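PDB 4FF5: glycosyl hydrolase 25 from Streptococcus pneumoniae, which probably hydrolyses glycosidic bonds of cell-wall peptidoglycan, as family 25 lysozymes do, and is a virulence factor that takes part in host-cell invasion. Local coordinates for residues A94-I97 with N98-K102; K127-Q130 with E131-A135; G166-N169 with F170-L174. All coordinates share one frame; numbering follows the deposited sequence. Where two conformers were deposited one is given.

Interaction 1 (A94-I97 with N98-K102). With EDO (1,2-ethanediol), chain C.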
ATOM      1  N   ALA A  94      11.805  12.414  -1.966  1.00 24.57           N
ATOM      2  CA  ALA A  94      10.596  11.622  -1.709  1.00 23.08           C
ATOM      3  C   ALA A  94      10.153  11.598  -0.255  1.00 21.24           C
ATOM      4  O   ALA A  94       8.994  11.326   0.018  1.00 20.14           O
ATOM      5  CB  ALA A  94      10.749  10.200  -2.246  1.00 22.15           C
ATOM      6  N   SER A  95      11.052  11.888   0.684  1.00 20.80           N
ATOM      7  CA  SER A  95      10.628  11.980   2.077  1.00 20.64           C
ATOM      8  C   SER A  95      11.514  12.901   2.936  1.00 19.96           C
ATOM      9  O   SER A  95      12.676  13.138   2.607  1.00 19.16           O
ATOM     10  CB  SER A  95      10.513  10.592   2.715  1.00 21.93           C
ATOM     11  OG  SER A  95      11.786  10.021   2.918  1.00 24.89           O
ATOM     12  N   PHE A  96      10.950  13.389   4.038  1.00 19.31           N
ATOM     13  CA  PHE A  96      11.733  14.075   5.047  1.00 19.83           C
ATOM     14  C   PHE A  96      12.505  13.067   5.879  1.00 20.36           C
ATOM     15  O   PHE A  96      12.211  11.868   5.852  1.00 20.53           O
ATOM     16  CB  PHE A  96      10.836  14.947   5.941  1.00 19.93           C
ATOM     17  CG  PHE A  96      10.144  16.071   5.190  1.00 19.81           C
ATOM     18  CD1 PHE A  96       8.871  15.889   4.649  1.00 19.10           C
ATOM     19  CD2 PHE A  96      10.762  17.312   5.050  1.00 20.19           C
ATOM     20  CE1 PHE A  96       8.220  16.923   3.969  1.00 20.03           C
ATOM     21  CE2 PHE A  96      10.126  18.345   4.370  1.00 20.76           C
ATOM     22  CZ  PHE A  96       8.856  18.149   3.811  1.00 19.96           C
ATOM     23  N   ILE A  97      13.465  13.566   6.654  1.00 20.68           N
ATOM     24  CA  ILE A  97      14.324  12.728   7.498  1.00 20.98           C
ATOM     25  C   ILE A  97      13.548  11.955   8.558  1.00 20.48           C
ATOM     26  O   ILE A  97      13.976  10.876   8.971  1.00 20.55           O
ATOM     27  CB  ILE A  97      15.462  13.578   8.147  1.00 22.75           C
ATOM     28  CG1 ILE A  97      16.526  12.690   8.809  1.00 24.48           C
ATOM     29  CG2 ILE A  97      14.891  14.581   9.133  1.00 23.02           C
ATOM     30  CD1 ILE A  97      17.910  13.303   8.790  1.00 25.43           C
ATOM     31  N   ASN A  98      12.417  12.491   9.004  1.00 19.34           N
ATOM     32  CA  ASN A  98      11.618  11.808  10.027  1.00 19.47           C
ATOM     33  C   ASN A  98      10.704  10.714   9.430  1.00 18.89           C
ATOM     34  O   ASN A  98       9.883  10.132  10.131  1.00 19.55           O
ATOM     35  CB  ASN A  98      10.786  12.806  10.833  1.00 19.48           C
ATOM     36  CG  ASN A  98       9.588  13.327  10.056  1.00 19.08           C
ATOM     37  OD1 ASN A  98       9.523  13.210   8.824  1.00 18.79           O
ATOM     38  ND2 ASN A  98       8.640  13.922  10.770  1.00 19.23           N
ATOM     39  N   GLY A  99      10.858  10.460   8.141  1.00 18.12           N
ATOM     40  CA  GLY A  99      10.105   9.412   7.452  1.00 17.70           C
ATOM     41  C   GLY A  99       8.833   9.841   6.753  1.00 17.20           C
ATOM     42  O   GLY A  99       8.282   9.083   5.929  1.00 16.93           O
ATOM     43  N   ILE A 100       8.358  11.052   7.037  1.00 16.71           N
ATOM     44  CA  ILE A 100       7.167  11.561   6.360  1.00 16.29           C
ATOM     45  C   ILE A 100       7.397  11.715   4.844  1.00 16.24           C
ATOM     46  O   ILE A 100       8.345  12.379   4.401  1.00 16.09           O
ATOM     47  CB  ILE A 100       6.643  12.856   7.026  1.00 16.48           C
ATOM     48  CG1 ILE A 100       6.112  12.537   8.440  1.00 16.61           C
ATOM     49  CG2 ILE A 100       5.574  13.533   6.165  1.00 16.81           C
ATOM     50  CD1 ILE A 100       4.864  11.646   8.470  1.00 16.36           C
ATOM     51  N   ASP A 101       6.525  11.076   4.063  1.00 15.43           N
ATOM     52  CA  ASP A 101       6.577  11.148   2.609  1.00 15.84           C
ATOM     53  C   ASP A 101       6.270  12.583   2.122  1.00 15.86           C
ATOM     54  O   ASP A 101       5.372  13.258   2.651  1.00 16.00           O
ATOM     55  CB  ASP A 101       5.594  10.127   2.012  1.00 15.58           C
ATOM     56  CG  ASP A 101       5.678  10.045   0.493  1.00 15.77           C
ATOM     57  OD1 ASP A 101       5.120  10.939  -0.163  1.00 15.93           O
ATOM     58  OD2 ASP A 101       6.275   9.073  -0.043  1.00 15.81           O
ATOM     59  N   LYS A 102       7.014  13.038   1.125  1.00 15.90           N
ATOM     60  CA  LYS A 102       6.872  14.428   0.627  1.00 17.25           C
ATOM     61  C   LYS A 102       5.677  14.687  -0.310  1.00 17.19           C
ATOM     62  O   LYS A 102       5.367  15.845  -0.597  1.00 17.64           O
ATOM     63  CB  LYS A 102       8.188  14.921   0.005  1.00 18.07           C
ATOM     64  CG  LYS A 102       9.249  15.237   1.049  1.00 19.19           C
ATOM     65  CD  LYS A 102      10.536  15.731   0.407  1.00 20.53           C
ATOM     66  CE  LYS A 102      11.515  16.176   1.473  1.00 21.52           C
ATOM     67  NZ  LYS A 102      12.806  16.525   0.831  1.00 23.70           N
TER
HETATM   68  C1  EDO C 302      15.877  17.464   3.508  1.00 34.05           C
HETATM   69  O1  EDO C 302      14.596  16.811   3.427  1.00 36.05           O
HETATM   70  C2  EDO C 302      16.399  17.768   2.117  1.00 33.22           C
HETATM   71  O2  EDO C 302      15.341  17.836   1.137  1.00 31.97           O

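Interaction 2 (K127-Q130 with E131-A135)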
ATOM      1  N   LYS A 127      14.275  -0.165  14.271  1.00 22.97           N
ATOM      2  CA  LYS A 127      15.377  -1.022  14.738  1.00 24.99           C
ATOM      3  C   LYS A 127      15.164  -1.531  16.152  1.00 25.90           C
ATOM      4  O   LYS A 127      16.017  -2.251  16.702  1.00 26.03           O
ATOM      5  CB  LYS A 127      16.716  -0.291  14.658  1.00 27.64           C
ATOM      6  CG  LYS A 127      17.033   0.276  13.284  1.00 29.38           C
ATOM      7  CD  LYS A 127      18.412   0.919  13.288  1.00 31.70           C
ATOM      8  CE  LYS A 127      18.542   1.976  12.207  1.00 34.30           C
ATOM      9  NZ  LYS A 127      18.150   3.342  12.679  1.00 36.26           N
ATOM     10  N   SER A 128      14.023  -1.173  16.734  1.00 25.83           N
ATOM     11  CA  SER A 128      13.660  -1.602  18.082  1.00 27.03           C
ATOM     12  C   SER A 128      12.161  -1.441  18.231  1.00 26.60           C
ATOM     13  O   SER A 128      11.539  -0.753  17.417  1.00 24.98           O
ATOM     14  CB  SER A 128      14.356  -0.719  19.118  1.00 28.61           C
ATOM     15  OG  SER A 128      13.873   0.613  19.027  1.00 29.47           O
ATOM     16  N   VAL A 129      11.589  -2.038  19.275  1.00 26.36           N
ATOM     17  CA  VAL A 129      10.166  -1.853  19.578  1.00 27.35           C
ATOM     18  C   VAL A 129       9.776  -0.378  19.670  1.00 27.34           C
ATOM     19  O   VAL A 129       8.718   0.017  19.161  1.00 27.36           O
ATOM     20  CB  VAL A 129       9.697  -2.634  20.831  1.00 29.19           C
ATOM     21  CG1 VAL A 129      10.580  -2.344  22.043  1.00 30.55           C
ATOM     22  CG2 VAL A 129       8.231  -2.351  21.140  1.00 29.83           C
ATOM     23  N   GLN A 130      10.638   0.423  20.302  1.00 27.13           N
ATOM     24  CA  GLN A 130      10.372   1.833  20.505  0.50 27.65           C
ATOM     25  C   GLN A 130      10.227   2.541  19.147  1.00 26.05           C
ATOM     26  O   GLN A 130       9.267   3.291  18.929  1.00 25.92           O
ATOM     27  CB  GLN A 130      11.482   2.449  21.374  0.50 28.58           C
ATOM     28  CG  GLN A 130      11.499   1.959  22.834  0.50 30.49           C
ATOM     29  CD  GLN A 130      12.117   0.570  23.062  0.50 30.75           C
ATOM     30  OE1 GLN A 130      11.871  -0.063  24.100  0.50 32.38           O
ATOM     31  NE2 GLN A 130      12.941   0.107  22.127  1.00 29.22           N
ATOM     32  N   GLU A 131      11.179   2.285  18.244  1.00 25.29           N
ATOM     33  CA  GLU A 131      11.151   2.861  16.879  1.00 24.45           C
ATOM     34  C   GLU A 131       9.937   2.368  16.092  1.00 22.49           C
ATOM     35  O   GLU A 131       9.329   3.128  15.329  1.00 21.24           O
ATOM     36  CB  GLU A 131      12.435   2.545  16.101  1.00 25.88           C
ATOM     37  CG  GLU A 131      13.699   3.150  16.717  1.00 28.77           C
ATOM     38  CD  GLU A 131      14.915   3.124  15.797  1.00 29.78           C
ATOM     39  OE1 GLU A 131      14.850   2.515  14.700  1.00 29.03           O
ATOM     40  OE2 GLU A 131      15.950   3.729  16.177  1.00 29.22           O
ATOM     41  N   MET A 132       9.591   1.093  16.265  1.00 21.49           N
ATOM     42  CA  MET A 132       8.421   0.538  15.567  1.00 21.11           C
ATOM     43  C   MET A 132       7.135   1.224  15.999  1.00 21.71           C
ATOM     44  O   MET A 132       6.314   1.589  15.158  1.00 21.67           O
ATOM     45  CB  MET A 132       8.327  -0.971  15.759  1.00 20.23           C
ATOM     46  CG  MET A 132       9.422  -1.717  15.035  1.00 19.45           C
ATOM     47  SD  MET A 132       9.151  -1.668  13.247  1.00 18.19           S
ATOM     48  CE  MET A 132      10.116  -3.089  12.743  1.00 18.27           C
ATOM     49  N   GLU A 133       6.979   1.414  17.311  1.00 22.68           N
ATOM     50  CA  GLU A 133       5.789   2.045  17.864  1.00 24.19           C
ATOM     51  C   GLU A 133       5.710   3.545  17.517  1.00 24.63           C
ATOM     52  O   GLU A 133       4.615   4.061  17.241  1.00 24.90           O
ATOM     53  CB  GLU A 133       5.702   1.788  19.379  1.00 26.44           C
ATOM     54  CG  GLU A 133       5.432   0.327  19.699  1.00 26.66           C
ATOM     55  CD  GLU A 133       5.389   0.019  21.193  1.00 28.81           C
ATOM     56  OE1 GLU A 133       5.640   0.918  22.024  1.00 29.37           O
ATOM     57  OE2 GLU A 133       5.110  -1.138  21.530  1.00 28.65           O
ATOM     58  N   LYS A 134       6.870   4.210  17.495  1.00 23.52           N
ATOM     59  CA  LYS A 134       6.996   5.617  17.085  1.00 24.44           C
ATOM     60  C   LYS A 134       6.551   5.782  15.635  1.00 22.68           C
ATOM     61  O   LYS A 134       5.734   6.642  15.325  1.00 22.99           O
ATOM     62  CB  LYS A 134       8.448   6.077  17.243  1.00 25.42           C
ATOM     63  CG  LYS A 134       8.741   7.527  16.896  1.00 28.07           C
ATOM     64  CD  LYS A 134      10.195   7.832  17.234  1.00 29.40           C
ATOM     65  CE  LYS A 134      10.714   9.072  16.530  1.00 30.49           C
ATOM     66  NZ  LYS A 134      10.324  10.350  17.192  1.00 32.39           N
ATOM     67  N   ALA A 135       7.100   4.947  14.754  1.00 21.78           N
ATOM     68  CA  ALA A 135       6.771   4.986  13.333  1.00 20.76           C
ATOM     69  C   ALA A 135       5.281   4.740  13.075  1.00 19.83           C
ATOM     70  O   ALA A 135       4.675   5.431  12.265  1.00 20.26           O
ATOM     71  CB  ALA A 135       7.643   3.992  12.563  1.00 20.25           C
TER

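Interaction 3 (G166-N169 with F170-L174)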
ATOM      1  N   GLY A 166       9.059  -7.364  15.692  1.00 19.45           N
ATOM      2  CA  GLY A 166       9.027  -5.939  15.374  1.00 19.24           C
ATOM      3  C   GLY A 166       7.826  -5.571  14.521  1.00 18.28           C
ATOM      4  O   GLY A 166       7.182  -4.537  14.750  1.00 19.06           O
ATOM      5  N   VAL A 167       7.520  -6.419  13.536  1.00 17.17           N
ATOM      6  CA  VAL A 167       6.352  -6.206  12.670  1.00 16.48           C
ATOM      7  C   VAL A 167       5.079  -6.205  13.524  1.00 17.24           C
ATOM      8  O   VAL A 167       4.216  -5.334  13.370  1.00 16.47           O
ATOM      9  CB  VAL A 167       6.275  -7.263  11.556  1.00 15.91           C
ATOM     10  CG1 VAL A 167       4.895  -7.266  10.895  1.00 15.59           C
ATOM     11  CG2 VAL A 167       7.377  -7.008  10.527  1.00 15.62           C
ATOM     12  N   GLU A 168       4.982  -7.182  14.433  1.00 17.28           N
ATOM     13  CA  GLU A 168       3.873  -7.236  15.366  1.00 18.24           C
ATOM     14  C   GLU A 168       3.815  -6.006  16.271  1.00 18.73           C
ATOM     15  O   GLU A 168       2.730  -5.517  16.552  1.00 18.55           O
ATOM     16  CB  GLU A 168       3.918  -8.519  16.215  1.00 18.59           C
ATOM     17  CG  GLU A 168       2.916  -8.537  17.368  1.00 19.92           C
ATOM     18  CD  GLU A 168       1.451  -8.401  16.943  1.00 19.61           C
ATOM     19  OE1 GLU A 168       1.116  -8.536  15.749  1.00 18.71           O
ATOM     20  OE2 GLU A 168       0.596  -8.183  17.836  1.00 20.98           O
ATOM     21  N   ASN A 169       4.968  -5.515  16.725  1.00 19.40           N
ATOM     22  CA  ASN A 169       4.983  -4.275  17.518  1.00 20.42           C
ATOM     23  C   ASN A 169       4.315  -3.119  16.767  1.00 19.92           C
ATOM     24  O   ASN A 169       3.479  -2.378  17.332  1.00 19.10           O
ATOM     25  CB  ASN A 169       6.405  -3.867  17.904  1.00 21.75           C
ATOM     26  CG  ASN A 169       7.079  -4.863  18.826  1.00 23.66           C
ATOM     27  OD1 ASN A 169       6.432  -5.488  19.684  1.00 24.98           O
ATOM     28  ND2 ASN A 169       8.392  -5.013  18.664  1.00 23.56           N
ATOM     29  N   PHE A 170       4.682  -2.990  15.494  1.00 18.69           N
ATOM     30  CA  PHE A 170       4.115  -1.962  14.623  1.00 17.69           C
ATOM     31  C   PHE A 170       2.599  -2.159  14.488  1.00 17.67           C
ATOM     32  O   PHE A 170       1.830  -1.216  14.723  1.00 17.46           O
ATOM     33  CB  PHE A 170       4.810  -2.011  13.259  1.00 16.63           C
ATOM     34  CG  PHE A 170       4.588  -0.784  12.387  1.00 16.91           C
ATOM     35  CD1 PHE A 170       3.353  -0.527  11.796  1.00 16.59           C
ATOM     36  CD2 PHE A 170       5.635   0.091  12.131  1.00 16.80           C
ATOM     37  CE1 PHE A 170       3.168   0.581  10.974  1.00 16.64           C
ATOM     38  CE2 PHE A 170       5.458   1.213  11.316  1.00 17.15           C
ATOM     39  CZ  PHE A 170       4.217   1.459  10.737  1.00 17.01           C
ATOM     40  N   ARG A 171       2.185  -3.372  14.095  1.00 16.91           N
ATOM     41  CA  ARG A 171       0.768  -3.710  13.938  1.00 17.15           C
ATOM     42  C   ARG A 171      -0.077  -3.424  15.196  1.00 18.06           C
ATOM     43  O   ARG A 171      -1.122  -2.773  15.117  1.00 18.07           O
ATOM     44  CB  ARG A 171       0.615  -5.188  13.548  1.00 16.61           C
ATOM     45  CG  ARG A 171      -0.777  -5.547  13.049  1.00 16.77           C
ATOM     46  CD  ARG A 171      -1.149  -7.001  13.367  1.00 16.68           C
ATOM     47  NE  ARG A 171      -1.098  -7.259  14.814  1.00 17.65           N
ATOM     48  CZ  ARG A 171      -2.058  -6.947  15.684  1.00 18.10           C
ATOM     49  NH1 ARG A 171      -3.170  -6.354  15.271  1.00 17.89           N
ATOM     50  NH2 ARG A 171      -1.889  -7.215  16.982  1.00 18.46           N
ATOM     51  N   ALA A 172       0.369  -3.959  16.334  1.00 19.19           N
ATOM     52  CA  ALA A 172      -0.306  -3.762  17.622  1.00 19.99           C
ATOM     53  C   ALA A 172      -0.480  -2.281  17.968  1.00 20.61           C
ATOM     54  O   ALA A 172      -1.551  -1.860  18.434  1.00 20.58           O
ATOM     55  CB  ALA A 172       0.457  -4.474  18.732  1.00 20.71           C
ATOM     56  N   LYS A 173       0.571  -1.489  17.758  1.00 20.51           N
ATOM     57  CA  LYS A 173       0.474  -0.066  18.062  1.00 21.45           C
ATOM     58  C   LYS A 173      -0.567   0.615  17.173  1.00 21.54           C
ATOM     59  O   LYS A 173      -1.404   1.395  17.654  1.00 21.15           O
ATOM     60  CB  LYS A 173       1.835   0.625  17.970  1.00 22.03           C
ATOM     61  CG  LYS A 173       1.801   2.117  18.304  1.00 22.89           C
ATOM     62  CD  LYS A 173       1.664   2.329  19.819  1.00 24.51           C
ATOM     63  CE  LYS A 173       1.896   3.789  20.177  1.00 26.28           C
ATOM     64  NZ  LYS A 173       1.838   3.970  21.654  1.00 28.70           N
ATOM     65  N   LEU A 174      -0.543   0.297  15.877  1.00 20.62           N
ATOM     66  CA  LEU A 174      -1.490   0.878  14.937  1.00 20.61           C
ATOM     67  C   LEU A 174      -2.928   0.548  15.335  1.00 21.65           C
ATOM     68  O   LEU A 174      -3.797   1.419  15.318  1.00 22.16           O
ATOM     69  CB  LEU A 174      -1.190   0.350  13.535  1.00 19.89           C
ATOM     70  CG  LEU A 174      -1.742   1.057  12.311  1.00 20.34           C
ATOM     71  CD1 LEU A 174      -1.366   2.533  12.341  1.00 19.93           C
ATOM     72  CD2 LEU A 174      -1.215   0.389  11.049  1.00 18.73           C
TER

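Interaction 1 (A94-I97 with N98-K102)
A94-I97 and N98-K102 run back along each other, end-to-end directions 159° apart, joined by a type I beta turn from F96 to G99 and a single bridge of S95 with D101. K102 N gives A94 O a hydrogen bond (2.8 Å), F96 N bonds I100 O (2.8 Å), and G99 N closes the turn on F96 O. K102 carries the side-chain contact. Its extended chain crosses F96 at about a right angle and lies over one face of the ring: CE sits 3.8 Å from the F96 ring centroid, only 8° off the normal, a CH-pi contact, while CG reaches F96 CE1 at 3.5 Å. NZ, 5.0 Å from the same centroid, adds a cation-pi interaction over that face. The ammonium also bonds the backbone O of N92 and, at 3.2 Å, O1 of a bound 1,2-ethanediol, probably from the crystallisation liquor. At the turn, N98 CG lies between its own N and carbonyl carbon (chi1 75°), which swings OD1 back to accept from I100 N at 3.0 Å in an Asx turn; OD1 also touches F96 CB. G99 has a positive phi, where a CB would press on the preceding carbonyl oxygen. The D101 carboxylate has its bonding partners outside the loop: OD2 pairs with R81 and accepts from G59 N, whereas OD1 caps A103 N. The whole is a tight loop built on a type I turn with an Asx turn, D101 capping the start of helix 104-112, which follows strand 77-84 in the family 25 TIM barrel.

Interaction 2 (K127-Q130 with E131-A135)
E131 CG stands beside its own backbone N (chi1 -63°) and the chain beyond it is extended, which carries the carboxylate back past the first turn of helix 129-143 to K127. S128 OG, between its own N and carbonyl carbon (chi1 65°), turns toward E131 N instead. This is a serine N-cap, S128, with E131 reaching back to the residue before it, on a helix of a beta-alpha-beta unit in the TIM barrel. S128 OG accepts from E131 N at 3.3 Å along an almost straight N-H (171°). E131 OE1 in turn takes K127 N at 2.8 Å, from above the carboxylate plane. The backbone N just ahead of the cap residue is thereby tied to the helix. Two different acceptors thus hold backbone N-H groups on either side of S128 in sequence. With K127 CB and CG each 3.4 Å from E131 OE1, the lysine chain crosses the E131 side chain at a slant before bending at its last torsion; NZ makes only a long salt bridge to OE1, 4.0 Å away. Negative charge near the helix N terminus would probably be favoured by the helix dipole. Regular bonding starts at once, with M132 N on S128 O, E133 N on V129 O and K134 N on Q130 O. The M132 side chain is buried against V124, T159, M160 and M163. V129 and E133 lie side by side and point the same way, their closest approach being V129 CG2 to E133 OE2, 3.4 Å.

Interaction 3 (G166-N169 with F170-L174)
E168 and R171 form an i to i+3 salt bridge on the outer part of helix 163-177, one of the helices that wrap the TIM barrel. R171 grips the carboxylate side-on with two nitrogens: NE gives a nearly straight bond to E168 OE1 (2.7 Å), and NH2 another to E168 OE2 (2.8 Å). Both oxygens are met on their syn sides. The two flat groups are nearly coplanar, 24° apart, and this paired grip fixes the rotation of each against the other. The bend in E168 at chi2 (59°) and that in R171 at chi3 (59°) bring their ends together while the chains run side by side. K200 offers E168 OE2 a weak, long ion pair, and the R171 side chain rests on F201 and I182. The inward side is packed far more tightly: V167 and F170 are buried, with V167 against V155 and I184, and F170 on L153 and on A135 and A136 of helix 129-143. Along the helix, R171 N bonds V167 O, and F170 N bonds G166 O. By contrast, E168, N169, R171, A172 and K173 form the partly exposed side. There A172 CB lies 3.3 Å from E168 O and 3.8 Å from E168 OE2.

In the fold
The contacts follow one another along the chain. Interaction 1 lies in the loop between strand 77-84 and helix 104-112, interaction 2 opens helix 129-143, and interaction 3 lies on helix 163-177. The last two helices belong to consecutive beta-alpha-beta units that share strand 151-155. Centres of interactions 2 and 3 are about 9 Å apart and they touch: M132 O comes to 3.4 Å from F170 CD2, and V129 CB to 3.5 Å from N169 ND2. Interaction 1 touches neither, its centre about 16 and 20 Å from theirs. Interactions 2 and 3 thus join two adjacent helices outside the barrel, and the interaction 1 loop rests on the first through I100, against V138 and A142.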